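Local coordinates for protease Do-like 1, chloroplastic (Arabidopsis thaliana, PDB 3QO6), which is a chloroplast thylakoid serine protease of the HtrA family that is required at high temperature and may degrade damaged proteins, at residues 265-270 / 324-329; 30-35 / 139-144; 97-102 / 161-166. All blocks are in the same frame, centred on the assembly; numbering follows the deposited sequence.

Contact 1: residues 265-270 / 324-329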
loop_
_atom_site.group_PDB
_atom_site.type_symbol
_atom_site.label_atom_id
_atom_site.label_comp_id
_atom_site.label_asym_id
_atom_site.label_seq_id
_atom_site.Cartn_x
_atom_site.Cartn_y
_atom_site.Cartn_z
ATOM N N GLY B 265 -39.653 23.593 -10.415
ATOM C CA GLY B 265 -40.341 22.862 -11.462
ATOM C C GLY B 265 -41.654 23.564 -11.799
ATOM O O GLY B 265 -41.865 23.964 -12.943
ATOM N N LYS B 266 -42.531 23.722 -10.801
ATOM C CA LYS B 266 -43.819 24.385 -10.988
ATOM C C LYS B 266 -43.596 25.801 -11.481
ATOM O O LYS B 266 -44.452 26.363 -12.164
ATOM C CB LYS B 266 -44.609 24.430 -9.684
ATOM C CG LYS B 266 -44.921 23.071 -9.096
ATOM C CD LYS B 266 -45.331 23.181 -7.639
ATOM C CE LYS B 266 -45.295 21.828 -6.985
ATOM N NZ LYS B 266 -45.717 21.865 -5.555
ATOM N N ALA B 267 -42.452 26.383 -11.135
ATOM C CA ALA B 267 -42.134 27.735 -11.569
ATOM C C ALA B 267 -41.530 27.727 -12.953
ATOM O O ALA B 267 -41.153 28.790 -13.457
ATOM C CB ALA B 267 -41.169 28.393 -10.610
ATOM N N GLY B 268 -41.398 26.529 -13.541
ATOM C CA GLY B 268 -40.856 26.386 -14.889
ATOM C C GLY B 268 -39.361 26.555 -15.233
ATOM O O GLY B 268 -39.034 27.022 -16.350
ATOM N N LEU B 269 -38.454 26.210 -14.311
ATOM C CA LEU B 269 -37.027 26.282 -14.616
ATOM C C LEU B 269 -36.712 25.077 -15.501
ATOM O O LEU B 269 -37.281 23.994 -15.309
ATOM C CB LEU B 269 -36.183 26.208 -13.352
ATOM C CG LEU B 269 -35.704 27.558 -12.843
ATOM C CD1 LEU B 269 -36.914 28.392 -12.429
ATOM C CD2 LEU B 269 -34.729 27.356 -11.681
ATOM N N GLN B 270 -35.804 25.247 -16.460
ATOM C CA GLN B 270 -35.476 24.155 -17.372
ATOM C C GLN B 270 -34.279 23.313 -16.977
ATOM O O GLN B 270 -33.258 23.825 -16.508
ATOM C CB GLN B 270 -35.242 24.699 -18.770
ATOM C CG GLN B 270 -36.390 25.533 -19.299
ATOM C CD GLN B 270 -36.019 26.260 -20.575
ATOM O OE1 GLN B 270 -36.683 27.215 -20.967
ATOM N NE2 GLN B 270 -34.948 25.809 -21.232
ATOM N N GLU B 324 -32.896 35.989 -17.551
ATOM C CA GLU B 324 -34.248 35.689 -17.075
ATOM C C GLU B 324 -34.386 36.099 -15.626
ATOM O O GLU B 324 -33.434 36.543 -14.979
ATOM C CB GLU B 324 -34.541 34.196 -17.142
ATOM C CG GLU B 324 -34.775 33.652 -18.520
ATOM C CD GLU B 324 -36.121 34.029 -19.052
ATOM O OE1 GLU B 324 -37.132 33.733 -18.375
ATOM O OE2 GLU B 324 -36.164 34.617 -20.153
ATOM N N LYS B 325 -35.587 35.905 -15.114
ATOM C CA LYS B 325 -35.911 36.242 -13.744
ATOM C C LYS B 325 -37.118 35.355 -13.525
ATOM O O LYS B 325 -38.004 35.323 -14.369
ATOM C CB LYS B 325 -36.276 37.727 -13.672
ATOM C CG LYS B 325 -36.484 38.311 -12.284
ATOM C CD LYS B 325 -36.634 39.848 -12.365
ATOM C CE LYS B 325 -36.998 40.467 -11.011
ATOM N NZ LYS B 325 -36.700 41.924 -10.953
ATOM N N ILE B 326 -37.135 34.595 -12.435
ATOM C CA ILE B 326 -38.259 33.701 -12.158
ATOM C C ILE B 326 -38.545 33.664 -10.670
ATOM O O ILE B 326 -37.638 33.555 -9.847
ATOM C CB ILE B 326 -37.971 32.263 -12.667
ATOM C CG1 ILE B 326 -37.735 32.304 -14.178
ATOM C CG2 ILE B 326 -39.135 31.330 -12.337
ATOM C CD1 ILE B 326 -37.559 30.965 -14.822
ATOM N N SER B 327 -39.806 33.792 -10.308
ATOM C CA SER B 327 -40.115 33.743 -8.903
ATOM C C SER B 327 -40.478 32.320 -8.524
ATOM O O SER B 327 -41.306 31.668 -9.167
ATOM C CB SER B 327 -41.246 34.719 -8.554
ATOM O OG SER B 327 -40.718 35.961 -8.104
ATOM N N VAL B 328 -39.821 31.830 -7.484
ATOM C CA VAL B 328 -40.083 30.491 -7.006
ATOM C C VAL B 328 -40.432 30.571 -5.535
ATOM O O VAL B 328 -39.777 31.280 -4.776
ATOM C CB VAL B 328 -38.848 29.601 -7.169
ATOM C CG1 VAL B 328 -39.191 28.160 -6.830
ATOM C CG2 VAL B 328 -38.340 29.696 -8.588
ATOM N N THR B 329 -41.487 29.877 -5.133
ATOM C CA THR B 329 -41.851 29.861 -3.716
ATOM C C THR B 329 -41.360 28.534 -3.138
ATOM O O THR B 329 -41.791 27.446 -3.543
ATOM C CB THR B 329 -43.378 30.008 -3.482
ATOM O OG1 THR B 329 -44.075 29.924 -4.728
ATOM C CG2 THR B 329 -43.680 31.346 -2.839
#
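The methyl of A267 comes to rest between two side chains of strand 326-332, a small example of how a helix end is sealed onto a sheet without a single hydrogen bond between them. A267 CB lies 3.7 Å from V328 CG2 and 4.0 Å from I326 CG2, and it also touches the backbone oxygen of S327. V328 turns this branch toward the helix end because its CG1 takes the place anti to the backbone N (chi1 -173°), which puts CG2 beside that N. I326 uses both of its branches: CG2 meets the carbonyl oxygen of A267 and the methyl CD1 of L269, while CD1, at the end of an extended CG1 arm (chi2 -175°), reaches L269 CD1 at 3.6 Å. L269 and I326 run past each other in opposite senses, so they meet flank to flank, and L269 CD1 also approaches V328 CG2. What brings L269 back to the strand is the turn at G268, where a positive phi of 74° ends the helix and G268 N bonds to G265 O at 2.7 Å. At the margin, K266 NZ forms a salt bridge with E331, while I326 and V328 pair through their backbones with V315 and V313 of strand 312-318. The result is a Schellman-capped short helix packed against a sheet strand within the PDZ domain.

Contact 2: residues 30-35 / 139-144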
loop_
_atom_site.group_PDB
_atom_site.type_symbol
_atom_site.label_atom_id
_atom_site.label_comp_id
_atom_site.label_asym_id
_atom_site.label_seq_id
_atom_site.Cartn_x
_atom_site.Cartn_y
_atom_site.Cartn_z
ATOM N N VAL B 30 -21.367 16.684 30.953
ATOM C CA VAL B 30 -20.957 15.942 29.759
ATOM C C VAL B 30 -21.265 14.469 29.913
ATOM O O VAL B 30 -21.191 13.948 31.014
ATOM C CB VAL B 30 -19.414 16.204 29.430
ATOM C CG1 VAL B 30 -18.941 15.346 28.288
ATOM C CG2 VAL B 30 -19.216 17.676 29.043
ATOM N N VAL B 31 -21.618 13.810 28.807
ATOM C CA VAL B 31 -21.949 12.386 28.829
ATOM C C VAL B 31 -21.225 11.590 27.737
ATOM O O VAL B 31 -20.767 12.177 26.739
ATOM C CB VAL B 31 -23.482 12.156 28.647
ATOM C CG1 VAL B 31 -24.249 13.049 29.616
ATOM C CG2 VAL B 31 -23.906 12.413 27.177
ATOM N N TYR B 32 -21.135 10.264 27.937
ATOM C CA TYR B 32 -20.507 9.353 26.982
ATOM C C TYR B 32 -21.659 8.661 26.208
ATOM O O TYR B 32 -22.646 8.275 26.799
ATOM C CB TYR B 32 -19.654 8.343 27.759
ATOM C CG TYR B 32 -18.643 7.535 26.940
ATOM C CD1 TYR B 32 -17.275 7.537 27.277
ATOM C CD2 TYR B 32 -19.054 6.715 25.876
ATOM C CE1 TYR B 32 -16.341 6.739 26.576
ATOM C CE2 TYR B 32 -18.139 5.915 25.167
ATOM C CZ TYR B 32 -16.784 5.927 25.518
ATOM O OH TYR B 32 -15.886 5.148 24.802
ATOM N N ILE B 33 -21.551 8.515 24.892
ATOM C CA ILE B 33 -22.610 7.885 24.105
ATOM C C ILE B 33 -22.167 6.598 23.400
ATOM O O ILE B 33 -21.207 6.613 22.648
ATOM C CB ILE B 33 -23.123 8.882 23.019
ATOM C CG1 ILE B 33 -23.965 9.984 23.684
ATOM C CG2 ILE B 33 -23.895 8.133 21.902
ATOM C CD1 ILE B 33 -24.541 11.023 22.693
ATOM N N THR B 34 -22.860 5.479 23.611
ATOM C CA THR B 34 -22.448 4.258 22.898
ATOM C C THR B 34 -23.411 3.743 21.833
ATOM O O THR B 34 -24.568 3.430 22.106
ATOM C CB THR B 34 -22.166 3.083 23.821
ATOM O OG1 THR B 34 -21.729 3.566 25.097
ATOM C CG2 THR B 34 -21.074 2.194 23.186
ATOM N N ASN B 35 -22.866 3.635 20.625
ATOM C CA ASN B 35 -23.542 3.185 19.411
ATOM C C ASN B 35 -23.410 1.657 19.277
ATOM O O ASN B 35 -22.487 1.195 18.606
ATOM C CB ASN B 35 -22.841 3.884 18.228
ATOM C CG ASN B 35 -23.539 3.679 16.887
ATOM O OD1 ASN B 35 -23.843 2.545 16.485
ATOM N ND2 ASN B 35 -23.771 4.785 16.167
ATOM N N GLY B 139 -11.876 7.076 23.562
ATOM C CA GLY B 139 -12.477 6.498 24.749
ATOM C C GLY B 139 -12.015 7.037 26.088
ATOM O O GLY B 139 -12.427 6.520 27.136
ATOM N N LEU B 140 -11.165 8.062 26.080
ATOM C CA LEU B 140 -10.684 8.653 27.326
ATOM C C LEU B 140 -11.800 9.569 27.837
ATOM O O LEU B 140 -12.004 10.672 27.366
ATOM C CB LEU B 140 -9.379 9.404 27.057
ATOM C CG LEU B 140 -8.265 8.455 26.574
ATOM C CD1 LEU B 140 -7.164 9.229 25.865
ATOM C CD2 LEU B 140 -7.701 7.687 27.769
ATOM N N ASP B 141 -12.545 9.046 28.798
ATOM C CA ASP B 141 -13.707 9.690 29.413
ATOM C C ASP B 141 -13.563 11.133 29.913
ATOM O O ASP B 141 -12.766 11.407 30.795
ATOM C CB ASP B 141 -14.199 8.785 30.566
ATOM C CG ASP B 141 -15.559 9.209 31.135
ATOM O OD1 ASP B 141 -16.607 8.992 30.468
ATOM O OD2 ASP B 141 -15.582 9.757 32.265
ATOM N N HIS B 142 -14.345 12.056 29.348
ATOM C CA HIS B 142 -14.335 13.450 29.817
ATOM C C HIS B 142 -12.972 14.135 29.754
ATOM O O HIS B 142 -12.528 14.781 30.709
ATOM C CB HIS B 142 -14.876 13.523 31.271
ATOM C CG HIS B 142 -16.360 13.292 31.392
ATOM N ND1 HIS B 142 -17.187 14.135 32.106
ATOM C CD2 HIS B 142 -17.164 12.334 30.869
ATOM C CE1 HIS B 142 -18.435 13.711 32.014
ATOM N NE2 HIS B 142 -18.448 12.620 31.268
ATOM N N THR B 143 -12.312 13.990 28.619
ATOM C CA THR B 143 -11.019 14.598 28.420
ATOM C C THR B 143 -11.163 16.097 28.201
ATOM O O THR B 143 -12.039 16.558 27.456
ATOM C CB THR B 143 -10.345 14.019 27.195
ATOM O OG1 THR B 143 -9.922 12.689 27.490
ATOM C CG2 THR B 143 -9.157 14.882 26.773
ATOM N N LEU B 144 -10.294 16.855 28.848
ATOM C CA LEU B 144 -10.304 18.285 28.670
ATOM C C LEU B 144 -9.119 18.706 27.783
ATOM O O LEU B 144 -7.991 18.254 27.961
ATOM C CB LEU B 144 -10.175 18.971 30.038
ATOM C CG LEU B 144 -9.852 20.472 30.013
ATOM C CD1 LEU B 144 -11.101 21.247 29.719
ATOM C CD2 LEU B 144 -9.284 20.904 31.311
#
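V30 to Y32 and G139 to H142 run nearly antiparallel, 164° apart, yet with V30 CA 7.1 Å from H142 CA they exchange no backbone hydrogen bonds; side chains make the contact, some resting on the opposite backbone. They illustrate how the two beta-barrels of a trypsin-like protease are joined: strand 30-40 belongs to the six-stranded barrel, and the turn 139-142 leads into strand 143-157 of the second sheet, where H142 and T143 both face G135 in a G1 beta bulge. V30 lies over one face of the H142 imidazole, its CB 4.1 Å from the ring centroid in a CH-pi contact, with CG1 offset toward the rim. The ring is swung back to the strand by a chi1 of -72°, which sets CG beside the backbone N, and ND1 is held by T27 through a hydrogen bond. Y32 meets the turn with its edge. D141 OD1 stands 3.6 Å from Y32 CD1, and ring and carboxylate are almost coplanar, their planes 15° apart; G139 O lies in the ring plane, near CE1. The hydroxyl of Y32 bonds to S54. The turn is braced by T143 OG1, which donates to L140 O at 2.9 Å and also bonds to Q170 and R154 of a second subunit. At the far end of the tyrosine, its OH rests 3.7 Å from the CA of G139.

Contact 3: residues 97-102 / 161-166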
loop_
_atom_site.group_PDB
_atom_site.type_symbol
_atom_site.label_atom_id
_atom_site.label_comp_id
_atom_site.label_asym_id
_atom_site.label_seq_id
_atom_site.Cartn_x
_atom_site.Cartn_y
_atom_site.Cartn_z
ATOM N N ASP B 97 -31.230 16.944 12.855
ATOM C CA ASP B 97 -31.047 17.771 11.666
ATOM C C ASP B 97 -29.757 17.361 10.976
ATOM O O ASP B 97 -28.690 17.683 11.466
ATOM C CB ASP B 97 -30.926 19.226 12.075
ATOM C CG ASP B 97 -30.954 20.152 10.904
ATOM O OD1 ASP B 97 -30.630 19.720 9.774
ATOM O OD2 ASP B 97 -31.298 21.323 11.115
ATOM N N GLN B 98 -29.844 16.677 9.843
ATOM C CA GLN B 98 -28.642 16.221 9.142
ATOM C C GLN B 98 -27.781 17.320 8.565
ATOM O O GLN B 98 -26.567 17.175 8.450
ATOM C CB GLN B 98 -28.998 15.291 7.994
ATOM C CG GLN B 98 -29.443 13.927 8.397
ATOM C CD GLN B 98 -29.374 12.980 7.222
ATOM O OE1 GLN B 98 -29.693 13.369 6.096
ATOM N NE2 GLN B 98 -28.962 11.731 7.468
ATOM N N ASP B 99 -28.404 18.417 8.180
ATOM C CA ASP B 99 -27.644 19.482 7.590
ATOM C C ASP B 99 -26.682 20.137 8.535
ATOM O O ASP B 99 -25.559 20.420 8.153
ATOM C CB ASP B 99 -28.576 20.514 6.974
ATOM C CG ASP B 99 -29.174 20.027 5.682
ATOM O OD1 ASP B 99 -28.594 19.095 5.065
ATOM O OD2 ASP B 99 -30.212 20.583 5.279
ATOM N N LYS B 100 -27.109 20.372 9.764
ATOM C CA LYS B 100 -26.243 21.002 10.738
ATOM C C LYS B 100 -25.671 19.970 11.702
ATOM O O LYS B 100 -25.177 20.317 12.771
ATOM C CB LYS B 100 -27.026 22.067 11.501
ATOM C CG LYS B 100 -27.795 23.025 10.604
ATOM C CD LYS B 100 -26.828 23.856 9.788
ATOM C CE LYS B 100 -27.529 24.858 8.888
ATOM N NZ LYS B 100 -26.519 25.557 8.014
ATOM N N ASP B 101 -25.748 18.700 11.313
ATOM C CA ASP B 101 -25.245 17.574 12.112
ATOM C C ASP B 101 -25.522 17.627 13.618
ATOM O O ASP B 101 -24.677 17.259 14.434
ATOM C CB ASP B 101 -23.744 17.392 11.868
ATOM C CG ASP B 101 -23.240 16.029 12.289
ATOM O OD1 ASP B 101 -23.994 15.035 12.239
ATOM O OD2 ASP B 101 -22.063 15.939 12.655
ATOM N N VAL B 102 -26.730 18.061 13.964
ATOM C CA VAL B 102 -27.198 18.163 15.348
ATOM C C VAL B 102 -28.258 17.092 15.644
ATOM O O VAL B 102 -29.142 16.844 14.826
ATOM C CB VAL B 102 -27.855 19.501 15.578
ATOM C CG1 VAL B 102 -28.527 19.518 16.937
ATOM C CG2 VAL B 102 -26.822 20.577 15.471
ATOM N N THR B 161 -23.921 14.859 4.753
ATOM C CA THR B 161 -24.851 15.039 3.641
ATOM C C THR B 161 -24.130 15.692 2.471
ATOM O O THR B 161 -24.593 15.641 1.339
ATOM C CB THR B 161 -26.000 15.974 4.020
ATOM O OG1 THR B 161 -26.547 15.566 5.280
ATOM C CG2 THR B 161 -27.086 15.937 2.947
ATOM N N GLY B 162 -22.998 16.320 2.764
ATOM C CA GLY B 162 -22.236 16.989 1.727
ATOM C C GLY B 162 -22.579 18.463 1.712
ATOM O O GLY B 162 -21.766 19.307 1.316
ATOM N N ARG B 163 -23.800 18.770 2.144
ATOM C CA ARG B 163 -24.270 20.140 2.203
ATOM C C ARG B 163 -23.318 20.921 3.111
ATOM O O ARG B 163 -22.851 20.405 4.115
ATOM C CB ARG B 163 -25.693 20.177 2.771
ATOM C CG ARG B 163 -26.265 21.577 2.847
ATOM C CD ARG B 163 -27.731 21.618 3.234
ATOM N NE ARG B 163 -28.212 23.000 3.216
ATOM C CZ ARG B 163 -29.204 23.443 2.445
ATOM N NH1 ARG B 163 -29.832 22.602 1.619
ATOM N NH2 ARG B 163 -29.551 24.731 2.494
ATOM N N PRO B 164 -22.994 22.171 2.754
ATOM C CA PRO B 164 -22.085 22.941 3.610
ATOM C C PRO B 164 -22.751 23.446 4.891
ATOM O O PRO B 164 -23.940 23.740 4.898
ATOM C CB PRO B 164 -21.661 24.083 2.701
ATOM C CG PRO B 164 -22.897 24.323 1.892
ATOM C CD PRO B 164 -23.292 22.905 1.514
ATOM N N ILE B 165 -21.986 23.521 5.975
ATOM C CA ILE B 165 -22.512 24.030 7.227
ATOM C C ILE B 165 -21.885 25.407 7.360
ATOM O O ILE B 165 -20.663 25.536 7.372
ATOM C CB ILE B 165 -22.089 23.186 8.430
ATOM C CG1 ILE B 165 -22.434 21.715 8.193
ATOM C CG2 ILE B 165 -22.793 23.682 9.669
ATOM C CD1 ILE B 165 -22.082 20.773 9.375
ATOM N N GLN B 166 -22.715 26.439 7.429
ATOM C CA GLN B 166 -22.214 27.793 7.542
ATOM C C GLN B 166 -21.935 28.165 8.988
ATOM O O GLN B 166 -22.286 27.446 9.916
ATOM C CB GLN B 166 -23.239 28.777 6.977
ATOM C CG GLN B 166 -23.069 29.161 5.509
ATOM C CD GLN B 166 -23.337 28.021 4.538
ATOM O OE1 GLN B 166 -24.368 27.337 4.617
ATOM N NE2 GLN B 166 -22.415 27.824 3.598
HETATM O O HOH W 1 -25.972 22.771 6.661
#
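D99 and R163 carry this contact, and they show that an acid-base pair need not be a clasped one. The two side chains cross aslant, with carboxylate and guanidinium planes 30° apart, and the carboxylate lies against the aliphatic part of the arginine: D99 OD1 comes within 3.2 Å of R163 CD. The salt bridge from D99 OD2 to R163 NE is long, 3.8 Å, and the oxygen stands well out of the guanidinium plane, so no N-H points at it. R163 is fully extended as far as NE, with CG anti to the backbone N (chi1 -179°), and this straight chain carries its methylenes across the acid. With an alanine here in place of R163, D99 would probably lose this charge, keeping its long, weak ion pair with R232, and a gap would open where the methylenes now cross the carboxylate. T161 lies roughly perpendicular to Q98, with T161 OG1 3.7 Å from Q98 CB. Deeper in, K100 and I165 run alongside with opposite senses; a bend at chi2 of -66° lays K100 CD 4.0 Å from I165 CG2, while I165 CG1 packs on the carbonyl oxygen of D99. One water links the two segments: it accepts from K100 NZ at 3.1 Å and donates to P164 O at 2.9 Å and, weakly, to D99 O. K100 NZ also has a salt bridge to D305. D101, predicted as the charge-relay aspartate, bonds to H71 through OD2. The bulged loop between strands 88-97 and 102-107 thus meets the loop 161-163 and the start of strand 164-166, with helix 214-227 touching K100 through I220 and helix 297-304 of the PDZ domain resting Y301 against R163 and P164.

The three contacts lie in different parts of one chain: contact 2 joins the two barrels of the protease, the centre of contact 3 is about 4 Å from that of the chain, and contact 1 sits within the PDZ domain. Contacts 2 and 3 alternate along the sequence and both reach the second protease sheet, where strands 143-157 and 164-166 are neighbours; the centres of the two contacts are 23 Å apart, their nearest atoms about 10 Å. Contact 3 holds D101 of the predicted charge relay system, whereas V30 of contact 2 is about 11 Å from S180, side chain to side chain. Contact 1 is remote from that site, 26 Å from contact 3 and 48 Å from contact 2 between centres.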